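Local atomic coordinates of endo-xylogalacturonan hydrolase A (Aspergillus tubingensis, PDB entry 4C2L), a protein that hydrolyses the xylose-substituted galacturonan backbone of xylogalacturonan, a component of the hairy regions of pectin. Residues A256-T262 / F289-D295; D26-V32 / Y56-L62; L240-D246 / D275-V281; C351-I355 / T374-V380. One frame throughout, in Å; residues are numbered along the deposited sequence.

Contact 1: A256-T262 / F289-D295; sequences ATMINST and FTVDNSD. With NAG (2-acetamido-2-deoxy-beta-D-glucopyranose), chain D.
Thr257 and Thr290 sit level on two parallel strands, 256-259 and 289-291, whose axes come within 4.7 Å at 15° and whose backbones alternate as donor and acceptor from Thr290 N to Asn260 N. These are successive coils of the right-handed parallel beta-helix of family 28. Toward the interior, Ala256 CB stands over the centre of the Phe289 ring, 3.5 Å from its centroid, a CH-pi contact, and Met258 CG meets CD2 of that ring at 3.8 Å. Past the strands, where the second chain turns a corner at Asp292 and Asn293, Ser261 N donates to Ser294 OG (3.1 Å), whose own proton goes weakly to Met258 O. A hydrogen bond joins Asn260 and Asn293: Asn293 ND2 donates to Asn260 OD1 at 2.9 Å, the acceptor in the Asn293 amide plane, the donor above the Asn260 carbonyl plane, the amides 75° apart. Asn260 ND2 is bonded to NAG C1; across the contact the amide works through OD1, gripped by Asn293 and by a water shared with Asp292 OD1, which should restrain rotation at the root of the glycan.

Contact 2: D26-V32 / Y56-L62; sequences DSSTDDV and YYLNSVL
Tyr56 CA lies 3.3 Å from Asp31 OD2 at the start of this contact, in which the loop leading into helix 32-42 lies along an early coil of the parallel beta-helix; that helix probably closes the N-terminal end, as in other family 28 enzymes. At Tyr57 the backbone bonds twice with Asp31: Tyr57 N donates to the carboxylate OD2 (2.8 Å, 171°), and Tyr57 O receives Asp31 N. The ring of Tyr57 takes Ser27 CA over one face, 3.5 Å above the plane and offset toward the rim, within the type I turn 26-29. Leu58 CB then touches Val32 CG2 at 3.9 Å. Asn59 uses both its nitrogens: ND2 reaches Ser27 O at 3.0 Å, and the backbone N reaches Asp30 OD1. Ser60 OG donates to the syn lone pair of Asp30 OD2, at 2.8 Å. With CG anti to the backbone N (chi1 -166°), the Asp30 carboxylate also caps the coming helix: Val32 N and Asn59 N meet its OD1 from opposite faces of the carboxylate plane.

Contact 3: L240-D246 / D275-V281; sequences LGKSSDD and DHGTSTV
Loop against loop, running into strand pairing, is the nature of this contact: the turn after Leu240 packs on the segment that enters strand 279-294, at one corner of the parallel beta-helix. Regular pairing begins at Asp246 and Ser279, where Asp246 N donates to Thr278 O and Thr280 N donates to Asp246 O. Before that point side chains and glycines do the work. Asp245 OD1 receives Thr278 N at 2.8 Å and 175°, from above the carboxylate plane. Gly277 N donates to Gly241 O, also at 2.8 Å; the chains come close here, Gly277 CA lying 3.3 Å from Ser244 O. Asp246 braces its own loop, OD2 accepting Gly241 N and OD1 the hydroxyl of Ser244. On the inner side Leu240 CD1 meets Val281 CG2 at 3.5 Å, the side chains crossing at about a right angle. The His276 ring is held at both nitrogens: NE2 bonds Glu306, while ND1 donates to Lys242 O at 3.0 Å, the acceptor lying in the ring plane but the donor tilted 30° from the carbonyl plane.

Contact 4: C351-I355 / T374-V380; sequences CGISI and TPSDLGV
Strand 350-358, whose Cys351 is disulfide-bonded to Cys345, is covered here by the loop 374-380 that follows strand 368-372. One backbone hydrogen bond joins them, Ile355 N to Leu378 O, short at 2.7 Å and nearly in line with the carbonyl. Just after it Gly379 passes close to the strand, its CA 3.5 Å from Ile355 O. The remainder is chiefly apolar. Leu378, its CG anti to the backbone N (chi1 -179°), sends CD1 against both isoleucines: Ile353 CG2 lies at 3.6 Å and Ile355 CD1 at 3.8 Å, each side chain alongside the leucine and pointing the same way. Such stacked aliphatic residues line the interior of parallel beta-helices, and Leu343 on strand 339-344 touches both Ile355 and Leu378, extending the patch. Strand 350-358 pairs with strand 319-329; here the loop probably occupies the position that the next coil's strand fills in earlier coils. Val380 CG1 extends the packing onto Ile355 CG2 at 3.8 Å. Toward the other end, Pro375 lays its CD against Cys351 O, 3.1 Å away, and Cys351 SG rests on Thr374 CA. A type I turn, Pro375 to Leu378, carries the loop outward, and a water bridges its Asp377 OD1 to Ile353 O, donating to both.

Read together, the four contacts sample one solenoid along its length. Contacts 1 and 3 share strand 279-294, one near its end and one at its start, with centres about 28 Å apart; both link neighbouring coils, but contact 1 has regular strand pairing and an apolar inner side, whereas contact 3 is a more exposed turn, bound largely by polar groups. The centres of contacts 2 and 4 are about 53 Å apart, on opposite sides of the chain's centre, and each sets a loop on a strand. Contact 2 does so with aspartates accepting backbone and hydroxyl protons, contact 4 largely with aliphatic packing. All four are partly buried, and contact 1 alone of them carries an attached sugar and neighbours the probable active site, through Thr262 beside His233.

Contact 1: A256-T262 / F289-D295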
loop_
_atom_site.group_PDB
_atom_site.type_symbol
_atom_site.label_atom_id
_atom_site.label_comp_id
_atom_site.label_asym_id
_atom_site.label_seq_id
_atom_site.Cartn_x
_atom_site.Cartn_y
_atom_site.Cartn_z
ATOM N N ALA A 256 -6.999 -0.916 12.601
ATOM C CA ALA A 256 -7.399 -0.891 11.195
ATOM C C ALA A 256 -8.891 -1.112 11.046
ATOM O O ALA A 256 -9.435 -2.117 11.510
ATOM C CB ALA A 256 -6.649 -1.948 10.398
ATOM N N THR A 257 -9.549 -0.176 10.387
ATOM C CA THR A 257 -10.955 -0.359 10.037
ATOM C C THR A 257 -11.016 -0.694 8.559
ATOM O O THR A 257 -10.711 0.152 7.704
ATOM C CB THR A 257 -11.759 0.909 10.343
ATOM O OG1 THR A 257 -11.614 1.214 11.734
ATOM C CG2 THR A 257 -13.269 0.708 9.997
ATOM N N MET A 258 -11.398 -1.939 8.272
ATOM C CA MET A 258 -11.377 -2.500 6.937
ATOM C C MET A 258 -12.817 -2.692 6.469
ATOM O O MET A 258 -13.556 -3.537 6.998
ATOM C CB MET A 258 -10.622 -3.840 6.942
ATOM C CG MET A 258 -9.211 -3.754 7.530
ATOM S SD MET A 258 -8.162 -2.494 6.769
ATOM C CE MET A 258 -7.900 -3.243 5.181
ATOM N N ILE A 259 -13.208 -1.885 5.492
ATOM C CA ILE A 259 -14.587 -1.812 5.030
ATOM C C ILE A 259 -14.658 -2.303 3.587
ATOM O O ILE A 259 -13.891 -1.835 2.737
ATOM C CB ILE A 259 -15.083 -0.343 5.084
ATOM C CG1 ILE A 259 -14.958 0.218 6.508
ATOM C CG2 ILE A 259 -16.506 -0.250 4.551
ATOM C CD1 ILE A 259 -14.972 1.736 6.597
ATOM N N ASN A 260 -15.555 -3.248 3.302
ATOM C CA ASN A 260 -15.764 -3.711 1.930
ATOM C C ASN A 260 -14.474 -4.128 1.240
ATOM O O ASN A 260 -14.289 -3.866 0.051
ATOM C CB ASN A 260 -16.410 -2.599 1.088
ATOM C CG ASN A 260 -17.839 -2.326 1.482
ATOM O OD1 ASN A 260 -18.413 -3.029 2.309
ATOM N ND2 ASN A 260 -18.421 -1.283 0.894
ATOM N N SER A 261 -13.576 -4.765 1.983
ATOM C CA SER A 261 -12.300 -5.183 1.433
ATOM C C SER A 261 -12.349 -6.683 1.084
ATOM O O SER A 261 -13.208 -7.418 1.592
ATOM C CB SER A 261 -11.172 -4.825 2.414
ATOM O OG SER A 261 -11.064 -3.398 2.558
ATOM N N THR A 262 -11.470 -7.140 0.203
ATOM C CA THR A 262 -11.503 -8.568 -0.147
ATOM C C THR A 262 -11.013 -9.417 1.025
ATOM O O THR A 262 -11.483 -10.530 1.231
ATOM C CB THR A 262 -10.683 -8.896 -1.411
ATOM O OG1 THR A 262 -9.345 -8.429 -1.237
ATOM C CG2 THR A 262 -11.308 -8.260 -2.669
ATOM N N PHE A 289 -8.400 -4.923 14.709
ATOM C CA PHE A 289 -9.037 -4.740 13.415
ATOM C C PHE A 289 -10.541 -4.779 13.551
ATOM O O PHE A 289 -11.098 -5.634 14.261
ATOM C CB PHE A 289 -8.647 -5.830 12.423
ATOM C CG PHE A 289 -7.350 -5.576 11.696
ATOM C CD1 PHE A 289 -6.160 -5.366 12.394
ATOM C CD2 PHE A 289 -7.315 -5.604 10.304
ATOM C CE1 PHE A 289 -4.961 -5.152 11.719
ATOM C CE2 PHE A 289 -6.115 -5.389 9.616
ATOM C CZ PHE A 289 -4.942 -5.173 10.322
ATOM N N THR A 290 -11.184 -3.855 12.853
ATOM C CA THR A 290 -12.628 -3.884 12.685
ATOM C C THR A 290 -12.921 -4.307 11.262
ATOM O O THR A 290 -12.449 -3.686 10.302
ATOM C CB THR A 290 -13.230 -2.505 13.013
ATOM O OG1 THR A 290 -12.933 -2.208 14.387
ATOM C CG2 THR A 290 -14.737 -2.504 12.809
ATOM N N VAL A 291 -13.662 -5.398 11.131
ATOM C CA VAL A 291 -14.045 -5.936 9.846
ATOM C C VAL A 291 -15.492 -5.485 9.590
ATOM O O VAL A 291 -16.401 -5.759 10.389
ATOM C CB VAL A 291 -13.923 -7.483 9.834
ATOM C CG1 VAL A 291 -14.275 -8.057 8.469
ATOM C CG2 VAL A 291 -12.509 -7.899 10.256
ATOM N N ASP A 292 -15.690 -4.767 8.491
ATOM C CA ASP A 292 -17.016 -4.288 8.112
ATOM C C ASP A 292 -17.304 -4.715 6.689
ATOM O O ASP A 292 -16.909 -4.044 5.733
ATOM C CB ASP A 292 -17.083 -2.765 8.276
ATOM C CG ASP A 292 -18.406 -2.166 7.804
ATOM O OD1 ASP A 292 -19.313 -2.918 7.377
ATOM O OD2 ASP A 292 -18.510 -0.919 7.836
ATOM N N ASN A 293 -17.977 -5.855 6.546
ATOM C CA ASN A 293 -18.393 -6.353 5.244
ATOM C C ASN A 293 -17.208 -6.701 4.323
ATOM O O ASN A 293 -17.315 -6.621 3.106
ATOM C CB ASN A 293 -19.348 -5.341 4.559
ATOM C CG ASN A 293 -20.145 -5.966 3.440
ATOM O OD1 ASN A 293 -20.675 -7.062 3.589
ATOM N ND2 ASN A 293 -20.232 -5.275 2.303
ATOM N N SER A 294 -16.081 -7.097 4.913
ATOM C CA SER A 294 -14.952 -7.609 4.131
ATOM C C SER A 294 -15.132 -9.105 3.875
ATOM O O SER A 294 -15.767 -9.790 4.675
ATOM C CB SER A 294 -13.648 -7.313 4.854
ATOM O OG SER A 294 -13.429 -5.907 4.870
ATOM N N ASP A 295 -14.606 -9.624 2.771
ATOM C CA ASP A 295 -14.920 -11.015 2.404
ATOM C C ASP A 295 -14.307 -12.057 3.348
ATOM O O ASP A 295 -14.956 -13.044 3.695
ATOM C CB ASP A 295 -14.570 -11.310 0.947
ATOM C CG ASP A 295 -15.284 -10.380 -0.027
ATOM O OD1 ASP A 295 -16.442 -9.987 0.241
ATOM O OD2 ASP A 295 -14.670 -10.043 -1.060
HETATM C C1 NAG D . -19.797 -0.993 1.198
HETATM C C2 NAG D . -20.165 0.428 0.800
HETATM C C3 NAG D . -21.674 0.669 0.883
HETATM C C4 NAG D . -22.437 -0.415 0.133
HETATM C C5 NAG D . -21.993 -1.771 0.685
HETATM C C6 NAG D . -22.726 -2.933 0.025
HETATM C C7 NAG D . -18.756 2.330 1.394
HETATM C C8 NAG D . -18.256 3.133 2.555
HETATM N N2 NAG D . -19.550 1.331 1.741
HETATM O O3 NAG D . -21.951 1.948 0.354
HETATM O O4 NAG D . -23.834 -0.244 0.303
HETATM O O5 NAG D . -20.587 -1.918 0.478
HETATM O O6 NAG D . -22.449 -2.912 -1.356
HETATM O O7 NAG D . -18.450 2.592 0.225
HETATM O O HOH W 1 -10.124 -1.002 14.727
HETATM O O HOH W 2 -19.931 -1.964 4.657
#

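Contact 2: D26-V32 / Y56-L62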
loop_
_atom_site.group_PDB
_atom_site.type_symbol
_atom_site.label_atom_id
_atom_site.label_comp_id
_atom_site.label_asym_id
_atom_site.label_seq_id
_atom_site.Cartn_x
_atom_site.Cartn_y
_atom_site.Cartn_z
ATOM N N ASP A 26 -2.133 27.679 -16.565
ATOM C CA ASP A 26 -2.770 26.998 -17.689
ATOM C C ASP A 26 -2.303 25.566 -17.851
ATOM O O ASP A 26 -1.105 25.299 -17.811
ATOM C CB ASP A 26 -2.532 27.755 -18.993
ATOM C CG ASP A 26 -3.350 27.185 -20.126
ATOM O OD1 ASP A 26 -4.589 27.397 -20.142
ATOM O OD2 ASP A 26 -2.769 26.489 -20.968
ATOM N N SER A 27 -3.251 24.655 -18.059
ATOM C CA SER A 27 -2.936 23.229 -18.108
ATOM C C SER A 27 -2.050 22.863 -19.296
ATOM O O SER A 27 -1.426 21.826 -19.281
ATOM C CB SER A 27 -4.205 22.369 -18.120
ATOM O OG SER A 27 -4.977 22.627 -19.280
ATOM N N SER A 28 -1.994 23.716 -20.317
ATOM C CA SER A 28 -1.078 23.464 -21.434
ATOM C C SER A 28 0.355 23.887 -21.140
ATOM O O SER A 28 1.251 23.642 -21.951
ATOM C CB SER A 28 -1.567 24.152 -22.710
ATOM O OG SER A 28 -2.710 23.468 -23.171
ATOM N N THR A 29 0.569 24.544 -20.006
ATOM C CA THR A 29 1.915 24.951 -19.611
ATOM C C THR A 29 2.383 24.132 -18.423
ATOM O O THR A 29 1.755 24.155 -17.366
ATOM C CB THR A 29 1.982 26.453 -19.289
ATOM O OG1 THR A 29 1.635 27.182 -20.469
ATOM C CG2 THR A 29 3.389 26.852 -18.858
ATOM N N ASP A 30 3.492 23.422 -18.612
ATOM C CA ASP A 30 4.045 22.580 -17.552
ATOM C C ASP A 30 4.679 23.479 -16.480
ATOM O O ASP A 30 5.548 24.303 -16.793
ATOM C CB ASP A 30 5.096 21.655 -18.170
ATOM C CG ASP A 30 5.487 20.522 -17.246
ATOM O OD1 ASP A 30 5.032 20.499 -16.079
ATOM O OD2 ASP A 30 6.236 19.647 -17.719
ATOM N N ASP A 31 4.226 23.343 -15.223
ATOM C CA ASP A 31 4.805 24.085 -14.104
ATOM C C ASP A 31 5.990 23.389 -13.442
ATOM O O ASP A 31 6.627 23.954 -12.550
ATOM C CB ASP A 31 3.736 24.367 -13.026
ATOM C CG ASP A 31 2.689 25.369 -13.487
ATOM O OD1 ASP A 31 3.032 26.317 -14.237
ATOM O OD2 ASP A 31 1.510 25.220 -13.087
ATOM N N VAL A 32 6.277 22.154 -13.845
ATOM C CA VAL A 32 7.369 21.404 -13.213
ATOM C C VAL A 32 8.709 22.176 -13.200
ATOM O O VAL A 32 9.357 22.237 -12.170
ATOM C CB VAL A 32 7.499 19.979 -13.796
ATOM C CG1 VAL A 32 8.815 19.322 -13.399
ATOM C CG2 VAL A 32 6.328 19.109 -13.329
ATOM N N TYR A 56 -1.425 24.207 -9.696
ATOM C CA TYR A 56 -0.235 23.998 -10.516
ATOM C C TYR A 56 -0.473 22.788 -11.401
ATOM O O TYR A 56 -1.094 21.816 -10.968
ATOM C CB TYR A 56 0.987 23.759 -9.635
ATOM C CG TYR A 56 1.451 25.003 -8.903
ATOM C CD1 TYR A 56 0.764 25.478 -7.780
ATOM C CD2 TYR A 56 2.568 25.705 -9.341
ATOM C CE1 TYR A 56 1.188 26.619 -7.114
ATOM C CE2 TYR A 56 2.997 26.853 -8.696
ATOM C CZ TYR A 56 2.306 27.302 -7.581
ATOM O OH TYR A 56 2.745 28.430 -6.936
ATOM N N TYR A 57 0.017 22.859 -12.639
ATOM C CA TYR A 57 -0.196 21.824 -13.635
ATOM C C TYR A 57 1.126 21.142 -13.841
ATOM O O TYR A 57 2.092 21.772 -14.250
ATOM C CB TYR A 57 -0.717 22.428 -14.954
ATOM C CG TYR A 57 -2.055 23.057 -14.725
ATOM C CD1 TYR A 57 -3.206 22.265 -14.656
ATOM C CD2 TYR A 57 -2.168 24.430 -14.510
ATOM C CE1 TYR A 57 -4.448 22.834 -14.421
ATOM C CE2 TYR A 57 -3.407 25.015 -14.257
ATOM C CZ TYR A 57 -4.535 24.210 -14.221
ATOM O OH TYR A 57 -5.767 24.768 -13.960
ATOM N N LEU A 58 1.178 19.857 -13.510
ATOM C CA LEU A 58 2.430 19.135 -13.563
ATOM C C LEU A 58 2.330 18.179 -14.733
ATOM O O LEU A 58 1.618 17.181 -14.666
ATOM C CB LEU A 58 2.654 18.379 -12.245
ATOM C CG LEU A 58 3.097 19.216 -11.024
ATOM C CD1 LEU A 58 2.136 20.315 -10.659
ATOM C CD2 LEU A 58 3.264 18.286 -9.832
ATOM N N ASN A 59 3.027 18.482 -15.816
ATOM C CA ASN A 59 2.838 17.713 -17.048
ATOM C C ASN A 59 4.006 16.770 -17.351
ATOM O O ASN A 59 4.133 16.235 -18.472
ATOM C CB ASN A 59 2.602 18.667 -18.216
ATOM C CG ASN A 59 1.346 19.491 -18.049
ATOM O OD1 ASN A 59 0.488 19.172 -17.222
ATOM N ND2 ASN A 59 1.234 20.575 -18.827
ATOM N N SER A 60 4.831 16.551 -16.332
ATOM C CA SER A 60 5.995 15.679 -16.434
ATOM C C SER A 60 6.378 15.205 -15.046
ATOM O O SER A 60 5.788 15.659 -14.050
ATOM C CB SER A 60 7.151 16.450 -17.070
ATOM O OG SER A 60 7.465 17.602 -16.308
ATOM N N VAL A 61 7.360 14.304 -14.965
ATOM C CA VAL A 61 7.829 13.814 -13.660
ATOM C C VAL A 61 8.337 14.977 -12.811
ATOM O O VAL A 61 9.110 15.800 -13.310
ATOM C CB VAL A 61 8.980 12.814 -13.840
ATOM C CG1 VAL A 61 9.588 12.445 -12.484
ATOM C CG2 VAL A 61 8.486 11.578 -14.590
ATOM N N LEU A 62 7.901 15.047 -11.556
ATOM C CA LEU A 62 8.411 16.044 -10.607
ATOM C C LEU A 62 9.463 15.384 -9.738
ATOM O O LEU A 62 9.157 14.501 -8.937
ATOM C CB LEU A 62 7.283 16.572 -9.709
ATOM C CG LEU A 62 7.696 17.540 -8.599
ATOM C CD1 LEU A 62 8.422 18.749 -9.166
ATOM C CD2 LEU A 62 6.463 17.981 -7.813
HETATM O O HOH W 3 -2.091 19.163 -19.579
#

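Contact 3: L240-D246 / D275-V281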
loop_
_atom_site.group_PDB
_atom_site.type_symbol
_atom_site.label_atom_id
_atom_site.label_comp_id
_atom_site.label_asym_id
_atom_site.label_seq_id
_atom_site.Cartn_x
_atom_site.Cartn_y
_atom_site.Cartn_z
ATOM N N LEU A 240 5.232 -12.494 -1.776
ATOM C CA LEU A 240 6.656 -12.759 -1.610
ATOM C C LEU A 240 7.000 -14.032 -2.366
ATOM O O LEU A 240 6.167 -14.926 -2.480
ATOM C CB LEU A 240 6.971 -12.972 -0.124
ATOM C CG LEU A 240 6.532 -11.878 0.849
ATOM C CD1 LEU A 240 6.916 -12.310 2.254
ATOM C CD2 LEU A 240 7.156 -10.530 0.499
ATOM N N GLY A 241 8.223 -14.089 -2.881
ATOM C CA GLY A 241 8.779 -15.325 -3.427
ATOM C C GLY A 241 8.665 -15.502 -4.933
ATOM O O GLY A 241 8.968 -16.575 -5.442
ATOM N N LYS A 242 8.251 -14.453 -5.656
ATOM C CA LYS A 242 8.003 -14.580 -7.095
ATOM C C LYS A 242 9.238 -15.082 -7.840
ATOM O O LYS A 242 9.134 -16.002 -8.658
ATOM C CB LYS A 242 7.529 -13.253 -7.713
ATOM C CG LYS A 242 7.242 -13.337 -9.209
ATOM C CD LYS A 242 6.783 -11.981 -9.738
ATOM C CE LYS A 242 6.641 -11.956 -11.253
ATOM N NZ LYS A 242 5.844 -13.104 -11.761
ATOM N N SER A 243 10.389 -14.486 -7.554
ATOM C CA SER A 243 11.609 -14.825 -8.291
ATOM C C SER A 243 12.878 -14.734 -7.445
ATOM O O SER A 243 13.992 -14.814 -7.977
ATOM C CB SER A 243 11.727 -13.949 -9.538
ATOM O OG SER A 243 11.865 -12.595 -9.168
ATOM N N SER A 244 12.712 -14.573 -6.133
ATOM C CA SER A 244 13.843 -14.487 -5.212
ATOM C C SER A 244 13.411 -14.881 -3.805
ATOM O O SER A 244 12.216 -15.050 -3.532
ATOM C CB SER A 244 14.440 -13.075 -5.212
ATOM O OG SER A 244 13.425 -12.111 -4.973
ATOM N N ASP A 245 14.394 -15.052 -2.928
ATOM C CA ASP A 245 14.146 -15.284 -1.520
ATOM C C ASP A 245 13.819 -13.931 -0.905
ATOM O O ASP A 245 14.636 -13.014 -0.947
ATOM C CB ASP A 245 15.391 -15.891 -0.868
ATOM C CG ASP A 245 15.517 -17.399 -1.120
ATOM O OD1 ASP A 245 14.699 -17.988 -1.867
ATOM O OD2 ASP A 245 16.450 -18.012 -0.540
ATOM N N ASP A 246 12.618 -13.810 -0.353
ATOM C CA ASP A 246 12.097 -12.525 0.093
ATOM C C ASP A 246 11.729 -12.602 1.563
ATOM O O ASP A 246 11.209 -13.624 2.015
ATOM C CB ASP A 246 10.814 -12.194 -0.670
ATOM C CG ASP A 246 11.046 -11.904 -2.141
ATOM O OD1 ASP A 246 12.135 -11.407 -2.502
ATOM O OD2 ASP A 246 10.110 -12.145 -2.935
ATOM N N ASP A 275 10.970 -20.415 -10.947
ATOM C CA ASP A 275 11.943 -19.434 -10.495
ATOM C C ASP A 275 11.588 -18.875 -9.122
ATOM O O ASP A 275 12.221 -17.930 -8.656
ATOM C CB ASP A 275 12.041 -18.289 -11.507
ATOM C CG ASP A 275 12.767 -18.697 -12.778
ATOM O OD1 ASP A 275 13.306 -19.828 -12.830
ATOM O OD2 ASP A 275 12.807 -17.879 -13.721
ATOM N N HIS A 276 10.584 -19.463 -8.480
ATOM C CA HIS A 276 10.116 -18.952 -7.189
ATOM C C HIS A 276 11.157 -19.138 -6.142
ATOM O O HIS A 276 11.921 -20.100 -6.184
ATOM C CB HIS A 276 8.835 -19.642 -6.751
ATOM C CG HIS A 276 7.715 -19.557 -7.757
ATOM N ND1 HIS A 276 7.427 -18.421 -8.432
ATOM C CD2 HIS A 276 6.795 -20.507 -8.177
ATOM C CE1 HIS A 276 6.390 -18.647 -9.264
ATOM N NE2 HIS A 276 5.997 -19.920 -9.099
ATOM N N GLY A 277 11.203 -18.215 -5.187
ATOM C CA GLY A 277 12.092 -18.333 -4.047
ATOM C C GLY A 277 11.328 -18.671 -2.783
ATOM O O GLY A 277 10.129 -18.963 -2.823
ATOM N N THR A 278 12.024 -18.645 -1.652
ATOM C CA THR A 278 11.385 -18.945 -0.378
ATOM C C THR A 278 11.068 -17.627 0.294
ATOM O O THR A 278 11.791 -16.643 0.129
ATOM C CB THR A 278 12.251 -19.846 0.546
ATOM O OG1 THR A 278 12.388 -21.144 -0.049
ATOM C CG2 THR A 278 11.592 -20.024 1.930
ATOM N N SER A 279 9.958 -17.612 1.015
ATOM C CA SER A 279 9.484 -16.421 1.679
ATOM C C SER A 279 9.658 -16.605 3.173
ATOM O O SER A 279 9.341 -17.666 3.701
ATOM C CB SER A 279 7.992 -16.250 1.388
ATOM O OG SER A 279 7.766 -16.051 0.006
ATOM N N THR A 280 10.135 -15.567 3.841
ATOM C CA THR A 280 10.292 -15.574 5.288
ATOM C C THR A 280 9.517 -14.406 5.861
ATOM O O THR A 280 9.732 -13.259 5.471
ATOM C CB THR A 280 11.783 -15.475 5.667
ATOM O OG1 THR A 280 12.475 -16.576 5.058
ATOM C CG2 THR A 280 11.985 -15.532 7.163
ATOM N N VAL A 281 8.594 -14.690 6.778
ATOM C CA VAL A 281 7.843 -13.610 7.406
ATOM C C VAL A 281 7.962 -13.818 8.891
ATOM O O VAL A 281 7.541 -14.868 9.405
ATOM C CB VAL A 281 6.359 -13.616 6.990
ATOM C CG1 VAL A 281 5.623 -12.417 7.602
ATOM C CG2 VAL A 281 6.240 -13.593 5.473
#

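Contact 4: C351-I355 / T374-V380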
loop_
_atom_site.group_PDB
_atom_site.type_symbol
_atom_site.label_atom_id
_atom_site.label_comp_id
_atom_site.label_asym_id
_atom_site.label_seq_id
_atom_site.Cartn_x
_atom_site.Cartn_y
_atom_site.Cartn_z
ATOM N N CYS A 351 4.053 -22.406 9.906
ATOM C CA CYS A 351 2.820 -21.627 9.967
ATOM C C CYS A 351 2.643 -21.095 11.383
ATOM O O CYS A 351 1.675 -21.427 12.072
ATOM C CB CYS A 351 1.648 -22.521 9.553
ATOM S SG CYS A 351 0.059 -21.673 9.335
ATOM N N GLY A 352 3.586 -20.265 11.818
ATOM C CA GLY A 352 3.654 -19.842 13.204
ATOM C C GLY A 352 2.701 -18.694 13.476
ATOM O O GLY A 352 3.132 -17.576 13.752
ATOM N N ILE A 353 1.408 -18.984 13.412
ATOM C CA ILE A 353 0.387 -17.963 13.653
ATOM C C ILE A 353 -0.415 -18.267 14.912
ATOM O O ILE A 353 -0.770 -19.421 15.173
ATOM C CB ILE A 353 -0.509 -17.719 12.407
ATOM C CG1 ILE A 353 -1.609 -16.680 12.701
ATOM C CG2 ILE A 353 -1.063 -19.009 11.831
ATOM C CD1 ILE A 353 -2.349 -16.210 11.457
ATOM N N SER A 354 -0.638 -17.232 15.713
ATOM C CA SER A 354 -1.451 -17.319 16.929
ATOM C C SER A 354 -2.597 -16.309 16.848
ATOM O O SER A 354 -2.340 -15.128 16.600
ATOM C CB SER A 354 -0.576 -17.025 18.149
ATOM O OG SER A 354 -1.310 -17.109 19.359
ATOM N N ILE A 355 -3.822 -16.766 17.076
ATOM C CA ILE A 355 -4.997 -15.923 16.971
ATOM C C ILE A 355 -5.667 -15.822 18.331
ATOM O O ILE A 355 -5.857 -16.837 19.011
ATOM C CB ILE A 355 -5.980 -16.479 15.929
ATOM C CG1 ILE A 355 -5.276 -16.634 14.576
ATOM C CG2 ILE A 355 -7.203 -15.569 15.801
ATOM C CD1 ILE A 355 -6.069 -17.390 13.538
ATOM N N THR A 374 -1.962 -25.640 9.758
ATOM C CA THR A 374 -1.954 -24.705 10.866
ATOM C C THR A 374 -1.540 -25.428 12.139
ATOM O O THR A 374 -1.754 -26.641 12.264
ATOM C CB THR A 374 -3.338 -24.044 11.067
ATOM O OG1 THR A 374 -4.348 -25.057 11.115
ATOM C CG2 THR A 374 -3.654 -23.078 9.907
ATOM N N PRO A 375 -0.930 -24.701 13.077
ATOM C CA PRO A 375 -0.346 -25.307 14.278
ATOM C C PRO A 375 -1.381 -25.676 15.346
ATOM O O PRO A 375 -2.502 -25.165 15.350
ATOM C CB PRO A 375 0.559 -24.203 14.816
ATOM C CG PRO A 375 -0.086 -22.937 14.357
ATOM C CD PRO A 375 -0.668 -23.250 13.015
ATOM N N SER A 376 -0.980 -26.544 16.268
ATOM C CA SER A 376 -1.882 -26.988 17.336
ATOM C C SER A 376 -2.290 -25.864 18.282
ATOM O O SER A 376 -3.315 -25.964 18.948
ATOM C CB SER A 376 -1.245 -28.149 18.119
ATOM O OG SER A 376 0.084 -27.817 18.497
ATOM N N ASP A 377 -1.515 -24.792 18.344
ATOM C CA ASP A 377 -1.844 -23.709 19.275
ATOM C C ASP A 377 -2.408 -22.490 18.533
ATOM O O ASP A 377 -2.195 -21.347 18.945
ATOM C CB ASP A 377 -0.610 -23.319 20.110
ATOM C CG ASP A 377 0.519 -22.686 19.260
ATOM O OD1 ASP A 377 0.542 -22.881 18.024
ATOM O OD2 ASP A 377 1.392 -21.999 19.838
ATOM N N LEU A 378 -3.103 -22.740 17.426
ATOM C CA LEU A 378 -3.612 -21.649 16.575
ATOM C C LEU A 378 -4.489 -20.663 17.348
ATOM O O LEU A 378 -4.308 -19.450 17.233
ATOM C CB LEU A 378 -4.374 -22.206 15.380
ATOM C CG LEU A 378 -4.940 -21.164 14.410
ATOM C CD1 LEU A 378 -3.808 -20.426 13.707
ATOM C CD2 LEU A 378 -5.848 -21.854 13.410
ATOM N N GLY A 379 -5.443 -21.184 18.118
ATOM C CA GLY A 379 -6.284 -20.341 18.961
ATOM C C GLY A 379 -7.733 -20.203 18.540
ATOM O O GLY A 379 -8.511 -19.564 19.239
ATOM N N VAL A 380 -8.090 -20.774 17.390
ATOM C CA VAL A 380 -9.479 -20.868 16.929
ATOM C C VAL A 380 -9.712 -22.270 16.368
ATOM O O VAL A 380 -8.766 -22.936 15.938
ATOM C CB VAL A 380 -9.843 -19.820 15.839
ATOM C CG1 VAL A 380 -9.704 -18.399 16.371
ATOM C CG2 VAL A 380 -9.029 -20.017 14.565
HETATM O O HOH W 4 1.361 -20.861 16.366
#